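Local coordinates for SAM-dependent methyltransferase (PDB 5EPE), which probably transfers a methyl group from S-adenosyl-L-methionine to an acceptor, and binds the demethylated product S-adenosyl-L-homocysteine, at residues His14-Pro19 / Ser47-Cys52; Pro22-Thr27 / Glu183-Asp188; Ala187-Trp192 / Asn233-Leu238. All coordinates share one frame; numbering follows the deposited sequence.

Contact 1 (His14-Pro19 / Ser47-Cys52). With SAH (S-adenosyl-L-homocysteine), chain B.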
# COMPACT_ATOMS: atom_id res chain seq x y z
N HIS A 14 -14.64 -41.87 3.18
CA HIS A 14 -15.40 -40.74 2.62
C HIS A 14 -16.62 -41.26 1.83
O HIS A 14 -16.45 -42.19 1.05
CB HIS A 14 -14.55 -40.00 1.61
CG HIS A 14 -13.61 -39.01 2.20
ND1 HIS A 14 -12.69 -39.34 3.18
CD2 HIS A 14 -13.47 -37.68 1.97
CE1 HIS A 14 -12.00 -38.25 3.49
NE2 HIS A 14 -12.48 -37.22 2.81
N ARG A 15 -17.81 -40.68 2.04
CA ARG A 15 -18.93 -40.89 1.12
C ARG A 15 -18.81 -39.96 -0.09
O ARG A 15 -19.09 -40.37 -1.18
CB ARG A 15 -20.27 -40.68 1.80
CG ARG A 15 -20.61 -41.80 2.79
CD ARG A 15 -21.96 -41.50 3.43
NE ARG A 15 -22.28 -42.53 4.41
CZ ARG A 15 -23.11 -42.37 5.43
NH1 ARG A 15 -23.76 -41.23 5.62
NH2 ARG A 15 -23.32 -43.37 6.25
N ILE A 16 -18.32 -38.75 0.14
CA ILE A 16 -18.17 -37.74 -0.90
C ILE A 16 -16.67 -37.42 -1.04
O ILE A 16 -16.05 -37.01 -0.09
CB ILE A 16 -18.97 -36.46 -0.53
CG1 ILE A 16 -20.45 -36.81 -0.30
CG2 ILE A 16 -18.77 -35.39 -1.60
CD1 ILE A 16 -21.29 -35.75 0.39
N HIS A 17 -16.11 -37.68 -2.21
CA HIS A 17 -14.73 -37.51 -2.49
C HIS A 17 -14.44 -36.13 -3.10
O HIS A 17 -13.73 -36.02 -4.10
CB HIS A 17 -14.25 -38.64 -3.43
CG HIS A 17 -14.46 -40.01 -2.88
ND1 HIS A 17 -13.56 -40.60 -2.03
CD2 HIS A 17 -15.49 -40.88 -3.01
CE1 HIS A 17 -14.02 -41.80 -1.67
NE2 HIS A 17 -15.19 -41.99 -2.25
N ASN A 18 -14.95 -35.09 -2.45
CA ASN A 18 -14.82 -33.76 -2.94
C ASN A 18 -15.23 -32.86 -1.78
O ASN A 18 -15.87 -33.30 -0.84
CB ASN A 18 -15.77 -33.52 -4.13
CG ASN A 18 -15.09 -33.76 -5.47
OD1 ASN A 18 -14.01 -33.23 -5.73
ND2 ASN A 18 -15.74 -34.51 -6.33
N PRO A 19 -14.92 -31.57 -1.89
CA PRO A 19 -15.29 -30.61 -0.79
C PRO A 19 -16.77 -30.18 -0.79
O PRO A 19 -17.12 -29.01 -0.93
CB PRO A 19 -14.33 -29.45 -1.03
CG PRO A 19 -14.04 -29.48 -2.52
CD PRO A 19 -14.05 -30.93 -2.90
N SER A 47 -17.96 -43.04 -4.62
CA SER A 47 -18.66 -44.00 -3.78
C SER A 47 -20.19 -43.92 -3.99
O SER A 47 -20.96 -44.42 -3.16
CB SER A 47 -18.21 -43.88 -2.32
OG SER A 47 -16.84 -44.27 -2.18
N GLY A 48 -20.60 -43.27 -5.09
CA GLY A 48 -21.96 -43.26 -5.58
C GLY A 48 -22.89 -42.43 -4.75
O GLY A 48 -24.10 -42.58 -4.88
N GLU A 49 -22.36 -41.51 -3.94
CA GLU A 49 -23.22 -40.81 -3.01
C GLU A 49 -24.24 -39.92 -3.75
O GLU A 49 -25.42 -39.83 -3.35
CB GLU A 49 -22.43 -40.02 -1.99
CG GLU A 49 -23.29 -39.45 -0.87
CD GLU A 49 -23.81 -40.49 0.15
OE1 GLU A 49 -23.49 -41.70 0.04
OE2 GLU A 49 -24.54 -40.05 1.11
N MSE A 50 -23.79 -39.27 -4.82
CA MSE A 50 -24.67 -38.41 -5.59
C MSE A 50 -25.82 -39.20 -6.21
O MSE A 50 -26.97 -38.88 -6.00
CB MSE A 50 -23.86 -37.70 -6.69
CG MSE A 50 -24.78 -36.71 -7.36
SE MSE A 50 -23.65 -35.65 -8.64
CE MSE A 50 -23.78 -36.78 -10.13
N LEU A 51 -25.50 -40.23 -6.98
CA LEU A 51 -26.57 -41.09 -7.52
C LEU A 51 -27.48 -41.73 -6.47
O LEU A 51 -28.69 -41.69 -6.64
CB LEU A 51 -26.01 -42.17 -8.45
CG LEU A 51 -25.48 -41.62 -9.75
CD1 LEU A 51 -24.78 -42.72 -10.53
CD2 LEU A 51 -26.57 -41.01 -10.62
N CYS A 52 -26.92 -42.28 -5.38
CA CYS A 52 -27.74 -42.97 -4.39
C CYS A 52 -28.71 -42.00 -3.69
O CYS A 52 -29.89 -42.33 -3.53
CB CYS A 52 -26.91 -43.69 -3.35
SG CYS A 52 -26.03 -45.09 -4.08
N SAH B . -17.62 -37.71 -8.18
CA SAH B . -17.16 -38.47 -6.96
CB SAH B . -15.68 -38.79 -7.07
CG SAH B . -14.69 -37.61 -7.21
SD SAH B . -13.00 -38.07 -6.93
C SAH B . -17.44 -37.73 -5.67
O SAH B . -17.62 -36.50 -5.70
OXT SAH B . -17.49 -38.33 -4.58
C5' SAH B . -12.35 -38.58 -8.54
C4' SAH B . -12.87 -39.98 -8.91
O4' SAH B . -12.48 -40.30 -10.26
C3' SAH B . -12.34 -41.11 -8.02
O3' SAH B . -13.47 -41.82 -7.48
C2' SAH B . -11.52 -42.01 -8.94
O2' SAH B . -11.68 -43.39 -8.66
C1' SAH B . -12.15 -41.70 -10.27
N9 SAH B . -11.39 -41.92 -11.51
C8 SAH B . -10.10 -41.54 -11.77
N7 SAH B . -9.77 -41.82 -13.01
C5 SAH B . -10.91 -42.41 -13.57
C6 SAH B . -11.20 -42.94 -14.86
N6 SAH B . -10.26 -42.92 -15.84
N1 SAH B . -12.43 -43.44 -15.11
C2 SAH B . -13.35 -43.44 -14.12
N3 SAH B . -13.17 -42.98 -12.86
C4 SAH B . -11.92 -42.46 -12.65
O HOH W 1 -19.15 -40.61 -3.93

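Contact 2 (Pro22-Thr27 / Glu183-Asp188). With NA (sodium ion), chain C; NA (sodium ion), chain D.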
# COMPACT_ATOMS: atom_id res chain seq x y z
N PRO A 22 -22.96 -33.46 2.76
CA PRO A 22 -24.27 -33.99 2.39
C PRO A 22 -25.31 -32.90 2.13
O PRO A 22 -26.16 -33.04 1.22
CB PRO A 22 -24.68 -34.83 3.62
CG PRO A 22 -23.41 -35.25 4.19
CD PRO A 22 -22.42 -34.13 3.97
N GLU A 23 -25.24 -31.80 2.89
CA GLU A 23 -26.23 -30.75 2.73
C GLU A 23 -26.04 -30.07 1.38
O GLU A 23 -26.99 -29.77 0.67
CB GLU A 23 -26.13 -29.77 3.89
CG GLU A 23 -26.40 -30.36 5.32
CD GLU A 23 -25.32 -31.33 5.95
OE1 GLU A 23 -24.17 -31.50 5.52
OE2 GLU A 23 -25.64 -31.99 6.97
N LYS A 24 -24.80 -29.84 0.97
CA LYS A 24 -24.53 -29.30 -0.37
C LYS A 24 -24.96 -30.19 -1.51
O LYS A 24 -25.52 -29.74 -2.51
CB LYS A 24 -23.09 -28.92 -0.52
CG LYS A 24 -22.87 -27.61 0.21
CD LYS A 24 -21.51 -27.07 0.13
CE LYS A 24 -21.35 -25.85 1.05
NZ LYS A 24 -21.97 -24.68 0.44
N LEU A 25 -24.69 -31.47 -1.38
CA LEU A 25 -25.13 -32.43 -2.35
C LEU A 25 -26.67 -32.47 -2.50
O LEU A 25 -27.18 -32.56 -3.63
CB LEU A 25 -24.59 -33.80 -1.96
CG LEU A 25 -24.52 -34.85 -3.04
CD1 LEU A 25 -23.72 -34.46 -4.31
CD2 LEU A 25 -23.99 -36.16 -2.41
N ALA A 26 -27.41 -32.37 -1.39
CA ALA A 26 -28.86 -32.34 -1.45
C ALA A 26 -29.34 -31.00 -2.05
O ALA A 26 -30.29 -30.95 -2.79
CB ALA A 26 -29.48 -32.55 -0.08
N THR A 27 -28.67 -29.91 -1.71
CA THR A 27 -29.02 -28.61 -2.29
C THR A 27 -28.90 -28.67 -3.81
O THR A 27 -29.75 -28.12 -4.54
CB THR A 27 -28.10 -27.53 -1.68
OG1 THR A 27 -28.46 -27.47 -0.29
CG2 THR A 27 -28.26 -26.18 -2.35
N GLU A 183 -27.03 -23.04 -13.22
CA GLU A 183 -27.09 -23.21 -11.78
C GLU A 183 -25.68 -23.46 -11.27
O GLU A 183 -24.80 -23.84 -12.03
CB GLU A 183 -28.04 -24.34 -11.36
CG GLU A 183 -29.37 -23.83 -10.73
CD GLU A 183 -29.24 -23.31 -9.29
OE1 GLU A 183 -30.27 -23.05 -8.60
OE2 GLU A 183 -28.08 -23.20 -8.79
N MSE A 184 -25.51 -23.27 -9.97
CA MSE A 184 -24.25 -23.63 -9.33
C MSE A 184 -24.40 -23.74 -7.85
O MSE A 184 -25.19 -22.99 -7.23
CB MSE A 184 -23.05 -22.69 -9.65
CG MSE A 184 -23.32 -21.33 -9.13
SE MSE A 184 -21.88 -20.00 -9.58
CE MSE A 184 -22.38 -18.64 -8.27
N VAL A 185 -23.62 -24.68 -7.29
CA VAL A 185 -23.55 -24.87 -5.84
C VAL A 185 -22.05 -24.96 -5.53
O VAL A 185 -21.35 -25.82 -6.03
CB VAL A 185 -24.30 -26.15 -5.36
CG1 VAL A 185 -24.18 -26.37 -3.84
CG2 VAL A 185 -25.79 -26.05 -5.71
N LEU A 186 -21.58 -24.04 -4.70
CA LEU A 186 -20.18 -23.93 -4.42
C LEU A 186 -19.82 -24.47 -3.05
O LEU A 186 -20.61 -24.37 -2.13
CB LEU A 186 -19.75 -22.44 -4.56
CG LEU A 186 -20.08 -21.77 -5.91
CD1 LEU A 186 -19.36 -20.41 -6.00
CD2 LEU A 186 -19.78 -22.56 -7.10
N ALA A 187 -18.60 -25.03 -2.92
CA ALA A 187 -18.05 -25.30 -1.60
C ALA A 187 -17.90 -24.02 -0.82
O ALA A 187 -17.77 -22.94 -1.38
CB ALA A 187 -16.69 -25.98 -1.72
N ASP A 188 -17.95 -24.14 0.49
CA ASP A 188 -17.49 -23.11 1.40
C ASP A 188 -16.36 -23.70 2.22
O ASP A 188 -16.01 -24.87 2.02
CB ASP A 188 -18.60 -22.59 2.24
CG ASP A 188 -19.20 -23.63 3.20
OD1 ASP A 188 -18.86 -24.83 3.27
OD2 ASP A 188 -20.19 -23.23 3.85
NA NA C . -21.82 -21.16 3.71
NA NA D . -20.13 -22.18 6.31
O HOH W 2 -21.20 -19.42 2.34
O HOH W 3 -20.41 -20.04 5.29
O HOH W 4 -23.89 -22.68 3.50
O HOH W 5 -22.44 -22.04 5.81
O HOH W 6 -21.33 -24.42 6.78

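Contact 3 (Ala187-Trp192 / Asn233-Leu238). With NA (sodium ion), chain D; NA (sodium ion), chain C.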
# COMPACT_ATOMS: atom_id res chain seq x y z
N ALA A 187 -18.60 -25.03 -2.92
CA ALA A 187 -18.05 -25.30 -1.60
C ALA A 187 -17.90 -24.02 -0.82
O ALA A 187 -17.77 -22.94 -1.38
CB ALA A 187 -16.69 -25.98 -1.72
N ASP A 188 -17.95 -24.14 0.49
CA ASP A 188 -17.49 -23.11 1.40
C ASP A 188 -16.36 -23.70 2.22
O ASP A 188 -16.01 -24.87 2.02
CB ASP A 188 -18.60 -22.59 2.24
CG ASP A 188 -19.20 -23.63 3.20
OD1 ASP A 188 -18.86 -24.83 3.27
OD2 ASP A 188 -20.19 -23.23 3.85
N GLN A 189 -15.79 -22.91 3.11
CA GLN A 189 -14.66 -23.42 3.89
C GLN A 189 -15.01 -24.62 4.75
O GLN A 189 -14.17 -25.52 4.89
CB GLN A 189 -14.00 -22.33 4.69
CG GLN A 189 -13.36 -21.29 3.79
CD GLN A 189 -12.87 -20.07 4.56
OE1 GLN A 189 -13.58 -19.50 5.43
NE2 GLN A 189 -11.60 -19.71 4.33
N ASP A 190 -16.24 -24.67 5.28
CA ASP A 190 -16.70 -25.80 6.06
C ASP A 190 -16.79 -27.08 5.28
O ASP A 190 -16.46 -28.15 5.78
CB ASP A 190 -18.02 -25.50 6.74
CG ASP A 190 -17.87 -24.40 7.83
OD1 ASP A 190 -16.86 -24.31 8.60
OD2 ASP A 190 -18.81 -23.57 7.91
N SER A 191 -17.17 -27.00 4.00
CA SER A 191 -17.22 -28.19 3.19
C SER A 191 -15.84 -28.67 2.79
O SER A 191 -15.61 -29.88 2.73
CB SER A 191 -18.26 -28.05 2.05
OG SER A 191 -17.87 -27.19 1.11
N TRP A 192 -14.91 -27.76 2.56
CA TRP A 192 -13.53 -28.12 2.38
C TRP A 192 -12.98 -28.83 3.63
O TRP A 192 -12.25 -29.80 3.50
CB TRP A 192 -12.66 -26.89 2.08
CG TRP A 192 -12.47 -26.57 0.62
CD1 TRP A 192 -13.01 -25.54 -0.07
CD2 TRP A 192 -11.66 -27.29 -0.30
NE1 TRP A 192 -12.62 -25.58 -1.39
CE2 TRP A 192 -11.78 -26.65 -1.55
CE3 TRP A 192 -10.86 -28.43 -0.19
CZ2 TRP A 192 -11.09 -27.09 -2.66
CZ3 TRP A 192 -10.19 -28.87 -1.30
CH2 TRP A 192 -10.34 -28.23 -2.52
N ASN A 233 -2.87 -22.80 2.75
CA ASN A 233 -3.01 -22.76 1.28
C ASN A 233 -4.48 -22.98 0.86
O ASN A 233 -5.20 -22.04 0.59
CB ASN A 233 -2.02 -23.76 0.66
CG ASN A 233 -0.58 -23.42 1.04
OD1 ASN A 233 -0.09 -22.39 0.65
ND2 ASN A 233 0.02 -24.19 1.88
N THR A 234 -4.97 -24.19 0.94
CA THR A 234 -6.24 -24.50 0.37
C THR A 234 -7.36 -23.69 0.98
O THR A 234 -8.23 -23.17 0.24
CB THR A 234 -6.49 -25.99 0.55
OG1 THR A 234 -5.35 -26.67 -0.01
CG2 THR A 234 -7.76 -26.49 -0.08
N ARG A 235 -7.45 -23.67 2.32
CA ARG A 235 -8.67 -23.17 2.97
C ARG A 235 -9.00 -21.73 2.58
O ARG A 235 -10.14 -21.38 2.42
CB ARG A 235 -8.56 -23.33 4.49
CG ARG A 235 -9.88 -23.22 5.19
CD ARG A 235 -9.76 -23.48 6.68
NE ARG A 235 -11.07 -23.75 7.25
CZ ARG A 235 -11.93 -22.82 7.66
NH1 ARG A 235 -11.59 -21.57 7.70
NH2 ARG A 235 -13.18 -23.19 8.07
N GLU A 236 -7.99 -20.89 2.42
CA GLU A 236 -8.16 -19.51 2.08
C GLU A 236 -8.22 -19.24 0.57
O GLU A 236 -8.91 -18.36 0.16
CB GLU A 236 -6.99 -18.72 2.72
CG GLU A 236 -7.17 -18.61 4.28
CD GLU A 236 -8.43 -17.82 4.63
OE1 GLU A 236 -8.64 -16.76 4.00
OE2 GLU A 236 -9.29 -18.25 5.44
N TYR A 237 -7.50 -20.01 -0.22
CA TYR A 237 -7.29 -19.70 -1.63
C TYR A 237 -8.06 -20.55 -2.64
O TYR A 237 -8.34 -20.05 -3.75
CB TYR A 237 -5.79 -19.82 -1.94
CG TYR A 237 -5.01 -18.77 -1.26
CD1 TYR A 237 -4.98 -17.46 -1.75
CD2 TYR A 237 -4.30 -19.07 -0.08
CE1 TYR A 237 -4.26 -16.46 -1.11
CE2 TYR A 237 -3.59 -18.08 0.60
CZ TYR A 237 -3.56 -16.80 0.07
OH TYR A 237 -2.83 -15.85 0.70
N LEU A 238 -8.37 -21.80 -2.29
CA LEU A 238 -8.91 -22.69 -3.29
C LEU A 238 -10.44 -22.77 -3.20
O LEU A 238 -10.98 -23.16 -2.16
CB LEU A 238 -8.29 -24.09 -3.26
CG LEU A 238 -8.45 -24.97 -4.54
CD1 LEU A 238 -7.90 -24.35 -5.84
CD2 LEU A 238 -7.79 -26.36 -4.35
NA NA D . -20.13 -22.18 6.31
NA NA C . -21.82 -21.16 3.71
O HOH W 7 -13.09 -18.76 8.26
O HOH W 8 -15.59 -21.89 9.11
O HOH W 2 -21.20 -19.42 2.34
O HOH W 3 -20.41 -20.04 5.29
O HOH W 4 -23.89 -22.68 3.50
O HOH W 5 -22.44 -22.04 5.81
O HOH W 6 -21.33 -24.42 6.78

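Contact 1 (His14-Pro19 / Ser47-Cys52)
The imidazole ring of His17 meets Ser47 edge-on: NE2 donates to Ser47 OG at 2.8 Å, with an N-H...O angle of 173° and the hydroxyl oxygen almost exactly in the ring plane. The carboxylate oxygen OXT of S-adenosyl-L-homocysteine also lies at the ring edge, while Phe71 stacks on the ring. At the other nitrogen, ND1 bonds to Glu11, so that both ring nitrogens are engaged and the rotation of the imidazole is fixed; Ser47 OG in turn is bonded to Gln74. The ligand's carboxylate is gripped by the loop at both oxygens, OXT accepting from the backbone N of His17 at 2.8 Å and O from Asn18 ND2, also at 2.8 Å. One water ties the two segments and the ligand together, with OXT, Arg15 O and Ser47 N around it and a weak bond from Glu49 N. Farther out, the Glu49 chain, CG anti to its backbone N (chi1 -171°) and then bent, lies against Arg15 and Ile16: CB lies 3.5 Å from Arg15 O, and CG packs on Ile16 CG1 at 3.9 Å. Arg15 CD lies 3.7 Å from Glu49 OE1; the guanidinium and carboxylate planes are nearly parallel, but their charged atoms are not in contact, and Glu49 OE1 forms its salt bridge with Arg78. Helix 49-58 starts here, with Gly48 as N-cap, after strand 39-43, the place of the glycine-rich cofactor loop in Rossmann-like methyltransferases; the loop 14-19 closes the amino-acid end of that S-adenosyl-L-homocysteine site.

Contact 2 (Pro22-Thr27 / Glu183-Asp188)
Leu186 O receives the ammonium group of Lys24, with NZ at 2.9 Å and placed nearly in line with the C=O bond. The lysine chain runs extended from the helix as far as CE and then turns at its last torsion (chi4 -77°), which swings NZ onto the carbonyl. On the way CE passes 3.5 Å from Asp188 OD1, while NZ stays 4.2 Å from that oxygen, too far for a salt bridge. The other carboxylate oxygen, Asp188 OD2, bridges two sodium ions, 2.6 Å from that of chain C and 2.7 Å from that of chain D, and equivalent Asp188 residues of two neighbouring subunits also bind sodium in this cluster. Behind the lysine the packing is looser van der Waals contact: Val185 CG1 lies 3.9 Å from Lys24 O, and Val185 CG2 meets Thr27 CG2 at 4.2 Å. Thr27 OG1 turns back to Glu23 O, leaving its methyl for the valine. Helix segment 22-27 thus lies over strand segment 183-186, at the sheet's edge within this chain, axes 8.9 Å apart and antiparallel at 177°. The sodium ions, with Lys24 nearby, probably offset the carboxylates gathered by Asp188 and its counterparts in neighbouring subunits, while the lysine's bond within the contact goes to Leu186 O.

Contact 3 (Ala187-Trp192 / Asn233-Leu238)
Two helices meet here beside the sodium cluster at the subunit interface, the first turn of helix 189-209 packing on the last turn of helix 216-237, with Gln189 and Arg235 facing each other across it. The carboxamide of Gln189 spends both N-H groups on the second helix. NE2 donates to Arg235 O at 2.9 Å, nearly straight at 170° but from above the carbonyl plane, and to Glu236 OE2, likewise at 2.9 Å but more bent and from above the carboxylate. Both acceptors lie near the amide plane. Gln189 CB sits over one face of the Arg235 guanidinium, 3.6 Å from NH2, and the two side chains cross at about a right angle. The guanidinium is reached by an arginine chain extended from CG to NE; at its edge lie two waters, one joining NH1 to Gln189 OE1, the other joining NH2 to Asp190 OD1. The direct ion pair between Arg235 NH2 and Asp190 OD1 is long, at 3.9 Å, and Arg235 NE has its salt bridge with Asp193. Helix 216-237 leads straight into strand 238-247, which lies in the sheet between strands 134-143 and 179-186, so the contact reaches the junction of helix and strand. There Trp192 makes the apolar half: Thr234 CG2 stands over its six-membered ring in a CH-pi contact, 3.7 Å from the centroid, and Leu238 CD2 touches Trp192 CH2 at 3.7 Å. At the outer end Asp190 OD2 coordinates the sodium ion of chain D at 2.5 Å, alongside Asp188. The OD1 of Asp188 caps the helix by accepting from Ser191 N at 2.8 Å.

Overall arrangement
Contact 1 is the most buried of the three and lies nearest the centre of the chain, at the bound ligand; contacts 2 and 3 are partly buried and border the sodium ions between subunits. Contacts 2 and 3 share Ala187 and Asp188, where strand 179-186 passes into helix 189-209. The loop of contact 1 leads into helix 22-31 of contact 2, and contact 1 touches both others: Pro19 packs on Ala187 and Trp192, while Ile16 of the loop and Glu49 of helix 49-58 pack on Leu25. Chemistry follows place: hydrogen bonds around a bound carboxylate in contact 1, one lysine-carbonyl bond beside looser packing in contact 2, and amide, water and aromatic contacts between helix ends in contact 3.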